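Local coordinates for endo-xylogalacturonan hydrolase A (Aspergillus tubingensis, PDB 4C2L), which degrades xylogalacturonan, a xylose-substituted galacturonan of the hairy regions of pectin, as a secreted hydrolase of glycosyl hydrolase family 28, at residues A[263-268]-A[296-301]; A[337-342]-A[368-373]. One frame throughout, in Å; residues are numbered along the deposited sequence.

Contact 1 (A[263-268]-A[296-301]). With SO4 (sulfate ion), chain H; SO4 (sulfate ion), chain E.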
loop_
_atom_site.group_PDB
_atom_site.type_symbol
_atom_site.label_atom_id
_atom_site.label_comp_id
_atom_site.label_asym_id
_atom_site.label_seq_id
_atom_site.Cartn_x
_atom_site.Cartn_y
_atom_site.Cartn_z
ATOM N N LYS A 263 0.496 1.724 13.413
ATOM C CA LYS A 263 1.814 1.126 13.672
ATOM C C LYS A 263 2.742 1.691 12.622
ATOM O O LYS A 263 2.309 2.012 11.513
ATOM C CB LYS A 263 1.780 -0.414 13.623
ATOM C CG LYS A 263 1.489 -1.002 12.241
ATOM C CD LYS A 263 1.453 -2.526 12.257
ATOM C CE LYS A 263 1.269 -3.112 10.856
ATOM N NZ LYS A 263 -0.102 -2.884 10.332
ATOM N N ALA A 264 4.013 1.860 12.959
ATOM C CA ALA A 264 4.974 2.296 11.971
ATOM C C ALA A 264 5.255 1.141 11.009
ATOM O O ALA A 264 5.386 1.324 9.806
ATOM C CB ALA A 264 6.257 2.759 12.640
ATOM N N ALA A 265 5.317 -0.061 11.558
ATOM C CA ALA A 265 5.664 -1.227 10.750
ATOM C C ALA A 265 5.163 -2.467 11.436
ATOM O O ALA A 265 4.974 -2.476 12.656
ATOM C CB ALA A 265 7.166 -1.309 10.552
ATOM N N GLY A 266 4.914 -3.521 10.663
ATOM C CA GLY A 266 4.507 -4.759 11.302
ATOM C C GLY A 266 4.277 -5.912 10.357
ATOM O O GLY A 266 4.445 -5.785 9.134
ATOM N N ILE A 267 3.920 -7.040 10.968
ATOM C CA ILE A 267 3.614 -8.286 10.272
ATOM C C ILE A 267 2.280 -8.798 10.803
ATOM O O ILE A 267 2.068 -8.805 12.020
ATOM C CB ILE A 267 4.719 -9.347 10.520
ATOM C CG1 ILE A 267 6.064 -8.826 9.981
ATOM C CG2 ILE A 267 4.347 -10.667 9.825
ATOM C CD1 ILE A 267 7.271 -9.656 10.379
ATOM N N LYS A 268 1.380 -9.227 9.908
ATOM C CA LYS A 268 0.071 -9.723 10.323
ATOM C C LYS A 268 -0.205 -11.045 9.646
ATOM O O LYS A 268 -0.222 -11.122 8.423
ATOM C CB LYS A 268 -1.074 -8.797 9.891
ATOM C CG LYS A 268 -0.897 -7.321 10.099
ATOM C CD LYS A 268 -2.242 -6.611 9.929
ATOM C CE LYS A 268 -2.816 -6.750 8.530
ATOM N NZ LYS A 268 -3.756 -5.629 8.199
ATOM N N TYR A 296 2.085 2.159 17.771
ATOM C CA TYR A 296 3.189 1.243 18.029
ATOM C C TYR A 296 4.286 1.536 17.031
ATOM O O TYR A 296 4.014 1.900 15.879
ATOM C CB TYR A 296 2.761 -0.214 17.815
ATOM C CG TYR A 296 1.855 -0.836 18.849
ATOM C CD1 TYR A 296 2.148 -0.766 20.215
ATOM C CD2 TYR A 296 0.741 -1.573 18.450
ATOM C CE1 TYR A 296 1.320 -1.373 21.149
ATOM C CE2 TYR A 296 -0.086 -2.188 19.376
ATOM C CZ TYR A 296 0.217 -2.086 20.722
ATOM O OH TYR A 296 -0.615 -2.696 21.636
ATOM N N ALA A 297 5.530 1.335 17.447
ATOM C CA ALA A 297 6.652 1.410 16.544
ATOM C C ALA A 297 6.691 0.146 15.684
ATOM O O ALA A 297 6.993 0.203 14.496
ATOM C CB ALA A 297 7.947 1.549 17.326
ATOM N N PHE A 298 6.432 -0.997 16.308
ATOM C CA PHE A 298 6.419 -2.269 15.576
ATOM C C PHE A 298 5.407 -3.214 16.170
ATOM O O PHE A 298 5.180 -3.224 17.392
ATOM C CB PHE A 298 7.810 -2.915 15.558
ATOM C CG PHE A 298 7.983 -3.918 14.454
ATOM C CD1 PHE A 298 8.329 -3.499 13.173
ATOM C CD2 PHE A 298 7.766 -5.274 14.677
ATOM C CE1 PHE A 298 8.467 -4.418 12.134
ATOM C CE2 PHE A 298 7.916 -6.199 13.644
ATOM C CZ PHE A 298 8.254 -5.766 12.369
ATOM N N GLN A 299 4.790 -4.033 15.321
ATOM C CA GLN A 299 3.783 -4.940 15.817
ATOM C C GLN A 299 3.826 -6.237 15.041
ATOM O O GLN A 299 3.992 -6.226 13.823
ATOM C CB GLN A 299 2.392 -4.299 15.724
ATOM C CG GLN A 299 1.279 -5.168 16.273
ATOM C CD GLN A 299 -0.070 -4.485 16.279
ATOM O OE1 GLN A 299 -0.255 -3.428 15.662
ATOM N NE2 GLN A 299 -1.039 -5.099 16.958
ATOM N N ILE A 300 3.715 -7.350 15.761
ATOM C CA ILE A 300 3.486 -8.626 15.123
ATOM C C ILE A 300 2.146 -9.142 15.604
ATOM O O ILE A 300 1.908 -9.269 16.825
ATOM C CB ILE A 300 4.591 -9.651 15.439
ATOM C CG1 ILE A 300 5.944 -9.172 14.877
ATOM C CG2 ILE A 300 4.216 -11.009 14.845
ATOM C CD1 ILE A 300 7.114 -10.037 15.316
ATOM N N GLN A 301 1.282 -9.442 14.639
ATOM C CA GLN A 301 -0.012 -10.035 14.906
ATOM C C GLN A 301 -0.014 -11.438 14.354
ATOM O O GLN A 301 0.297 -11.643 13.180
ATOM C CB GLN A 301 -1.130 -9.213 14.247
ATOM C CG GLN A 301 -1.360 -7.862 14.908
ATOM C CD GLN A 301 -2.226 -6.961 14.046
ATOM O OE1 GLN A 301 -3.455 -7.046 14.086
ATOM N NE2 GLN A 301 -1.593 -6.116 13.253
HETATM S S SO4 H . -5.470 -3.230 10.268
HETATM O O1 SO4 H . -6.608 -2.864 11.141
HETATM O O2 SO4 H . -5.241 -4.686 10.353
HETATM O O3 SO4 H . -4.272 -2.517 10.760
HETATM O O4 SO4 H . -5.724 -2.834 8.859
HETATM S S SO4 E . -5.769 -7.016 5.112
HETATM O O1 SO4 E . -6.132 -5.789 5.853
HETATM O O2 SO4 E . -6.473 -8.164 5.737
HETATM O O3 SO4 E . -4.306 -7.133 5.198
HETATM O O4 SO4 E . -6.231 -6.912 3.717
HETATM O O HOH W 1 -2.122 -3.868 11.897
#
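Lys268 and Gln301 both set CG anti to the carbonyl carbon (chi1 -45° and -70°), and their side chains leave neighbouring strands alongside each other, pointing the same way. They lie on one sheet of the right-handed parallel beta-helix of family 28, where strand 266-268 and strand 298-301 pair in parallel from successive coils. The amide NE2 of Gln301 lies 3.4 Å from Lys268 CD, so a polar end rests against an aliphatic chain. Lys268 then bends at its third torsion and carries NZ to the sulfate of chain H, with O2 at 2.8 Å; its bonds to the chain E sulfate are weak. Both ions probably come from the crystallisation liquor. Ser239 N and His233 ND1 also bind sulfate here, and His233 and the nearby Asp210 are active-site residues by similarity, so this basic pocket is consistent with a place for an anionic substrate.

Lys263 crosses Gln299 at about a right angle, its CD 3.9 Å from Gln299 OE1. Its ammonium group is held chiefly by His233 O and Ser236 OG, and it also donates to a water.

On the inward face, Phe298 lays its ring over Gly266, whose CA makes a CH-pi contact 4.2 Å from the ring centroid. Ala265 CB touches the same ring at CD1, 3.6 Å away, and Phe286 meets it edge-to-face. The chain turns corners at Ala264-Ala265 and Ala297, where the bond from Ala265 N to Ala297 O is weak; beyond them Gln301 N reaches Ile267 O in an almost straight bond of 2.8 Å (176° at the hydrogen). Out at the pocket, one water accepts from Lys263 NZ and from Gln301 NE2, and donates to O3 of the chain H sulfate at 2.8 Å.

Contact 2 (A[337-342]-A[368-373]); sequences DPVVAN and EVLCAN
Glu368 and Leu370 each give their backbone N to a carbonyl of 337-342, and Glu368 O takes Val340 N: three hydrogen bonds of a parallel strand pair near the C-terminal end of the beta-helix. Glu368 N reaches Pro338 O from above the carbonyl plane, just after the cis peptide bond that precedes the proline. The bond from Val340 N to Glu368 O is 2.8 Å long, and Leu370 N bonds to Ala341 O at 2.9 Å. Between these last two the register slips by one residue, a beta bulge in which Val340 turns aside. Cys371, farther along its strand, is disulfide-bonded to Cys382, just before strand 383-384.

Apolar contacts occupy both faces. Beside Glu368, Val339 meets Leu370 at about a right angle, CG1 lying 3.7 Å from Leu370 CG. On the other face Val369 puts CG1, anti to the backbone N (chi1 175°), 4.0 Å from Ala341 CB, while its CG2 branch packs against Val340 CG2. Glu368 runs alongside the Pro338 ring, OE1 at 3.5 Å from Pro338 CG, a van der Waals contact.

Asn342 sends both polar atoms beyond the pair, ND2 to Tyr296 OH and OD1 to Ser387 N, and its amide lies against Leu370.

Backbone bonds and aliphatic packing thus carry the pairing, with no salt bridge or side-chain hydrogen bond between the segments, and the bulge leaves the buried N-H of Ala341 without a hydrogen bond.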
loop_
_atom_site.group_PDB
_atom_site.type_symbol
_atom_site.label_atom_id
_atom_site.label_comp_id
_atom_site.label_asym_id
_atom_site.label_seq_id
_atom_site.Cartn_x
_atom_site.Cartn_y
_atom_site.Cartn_z
ATOM N N ASP A 337 0.993 3.828 25.646
ATOM C CA ASP A 337 1.986 4.207 26.641
ATOM C C ASP A 337 1.762 3.365 27.909
ATOM O O ASP A 337 0.655 3.344 28.446
ATOM C CB ASP A 337 1.839 5.709 26.927
ATOM C CG ASP A 337 3.024 6.294 27.675
ATOM O OD1 ASP A 337 3.677 5.565 28.451
ATOM O OD2 ASP A 337 3.316 7.497 27.482
ATOM N N PRO A 338 2.808 2.665 28.402
ATOM C CA PRO A 338 4.246 2.685 28.103
ATOM C C PRO A 338 4.729 1.747 26.979
ATOM O O PRO A 338 5.922 1.729 26.667
ATOM C CB PRO A 338 4.855 2.217 29.424
ATOM C CG PRO A 338 3.856 1.238 29.933
ATOM C CD PRO A 338 2.503 1.758 29.527
ATOM N N VAL A 339 3.806 0.996 26.390
ATOM C CA VAL A 339 4.146 -0.008 25.380
ATOM C C VAL A 339 4.415 0.664 24.031
ATOM O O VAL A 339 3.568 1.411 23.534
ATOM C CB VAL A 339 3.020 -1.061 25.249
ATOM C CG1 VAL A 339 3.378 -2.109 24.200
ATOM C CG2 VAL A 339 2.759 -1.726 26.600
ATOM N N VAL A 340 5.586 0.396 23.458
ATOM C CA VAL A 340 5.967 0.960 22.151
ATOM C C VAL A 340 5.959 -0.094 21.035
ATOM O O VAL A 340 6.060 0.246 19.850
ATOM C CB VAL A 340 7.343 1.649 22.205
ATOM C CG1 VAL A 340 7.338 2.775 23.240
ATOM C CG2 VAL A 340 8.450 0.638 22.513
ATOM N N ALA A 341 5.856 -1.364 21.419
ATOM C CA ALA A 341 5.812 -2.467 20.443
ATOM C C ALA A 341 5.086 -3.665 21.027
ATOM O O ALA A 341 5.197 -3.933 22.217
ATOM C CB ALA A 341 7.220 -2.854 20.010
ATOM N N ASN A 342 4.354 -4.391 20.183
ATOM C CA ASN A 342 3.597 -5.561 20.610
ATOM C C ASN A 342 3.959 -6.700 19.666
ATOM O O ASN A 342 3.474 -6.761 18.533
ATOM C CB ASN A 342 2.089 -5.270 20.560
ATOM C CG ASN A 342 1.261 -6.282 21.345
ATOM O OD1 ASN A 342 1.664 -7.432 21.540
ATOM N ND2 ASN A 342 0.091 -5.850 21.808
ATOM N N GLU A 368 8.342 0.059 26.885
ATOM C CA GLU A 368 8.033 -1.332 27.100
ATOM C C GLU A 368 7.736 -2.037 25.769
ATOM O O GLU A 368 7.076 -1.482 24.894
ATOM C CB GLU A 368 6.837 -1.394 28.031
ATOM C CG GLU A 368 6.453 -2.757 28.554
ATOM C CD GLU A 368 5.374 -2.652 29.617
ATOM O OE1 GLU A 368 5.511 -1.800 30.522
ATOM O OE2 GLU A 368 4.389 -3.410 29.535
ATOM N N VAL A 369 8.263 -3.248 25.619
ATOM C CA VAL A 369 7.980 -4.080 24.451
ATOM C C VAL A 369 7.283 -5.344 24.948
ATOM O O VAL A 369 7.869 -6.136 25.710
ATOM C CB VAL A 369 9.277 -4.417 23.676
ATOM C CG1 VAL A 369 8.998 -5.380 22.520
ATOM C CG2 VAL A 369 9.954 -3.149 23.169
ATOM N N LEU A 370 6.035 -5.532 24.542
ATOM C CA LEU A 370 5.302 -6.740 24.882
ATOM C C LEU A 370 5.712 -7.846 23.923
ATOM O O LEU A 370 5.828 -7.604 22.719
ATOM C CB LEU A 370 3.795 -6.522 24.794
ATOM C CG LEU A 370 3.199 -5.472 25.736
ATOM C CD1 LEU A 370 1.693 -5.521 25.591
ATOM C CD2 LEU A 370 3.629 -5.725 27.183
ATOM N N CYS A 371 5.953 -9.046 24.463
ATOM C CA CYS A 371 6.413 -10.172 23.636
ATOM C C CYS A 371 5.709 -11.470 23.977
ATOM O O CYS A 371 5.395 -11.734 25.144
ATOM C CB CYS A 371 7.907 -10.414 23.826
ATOM S SG CYS A 371 9.010 -9.042 23.444
ATOM N N ALA A 372 5.470 -12.278 22.947
ATOM C CA ALA A 372 5.115 -13.676 23.122
ATOM C C ALA A 372 5.865 -14.459 22.055
ATOM O O ALA A 372 5.887 -14.054 20.886
ATOM C CB ALA A 372 3.615 -13.879 22.978
ATOM N N ASN A 373 6.523 -15.549 22.466
ATOM C CA ASN A 373 7.184 -16.466 21.526
ATOM C C ASN A 373 8.318 -15.830 20.721
ATOM O O ASN A 373 8.580 -16.224 19.585
ATOM C CB ASN A 373 6.155 -17.130 20.599
ATOM C CG ASN A 373 5.085 -17.859 21.364
ATOM O OD1 ASN A 373 5.375 -18.847 22.054
ATOM N ND2 ASN A 373 3.841 -17.381 21.269
#

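In the fold
Contacts 1 and 2 belong to one parallel sheet of the beta-helix, in which strands 296-301 and 339-344 are immediate neighbours; their centres are 10 Å apart. Ala297 N to Val340 O and Ile300 N to Asn342 O are probable hydrogen bonds joining them, and Phe298 O packs on Ala341 CB. Contact 1 is buried and nearer the centre of the chain, and its outward face carries lysines and a glutamine that meet sulfate directly or through a water, beside the probable active site. Contact 2 is only partly buried and away from the annotated sites. Its register is broken by a bulge, whereas contact 1 pairs residue for residue, and the outward face of contact 2 carries Val339 and Leu370 with a single acid, Glu368, and the amide of Asn342.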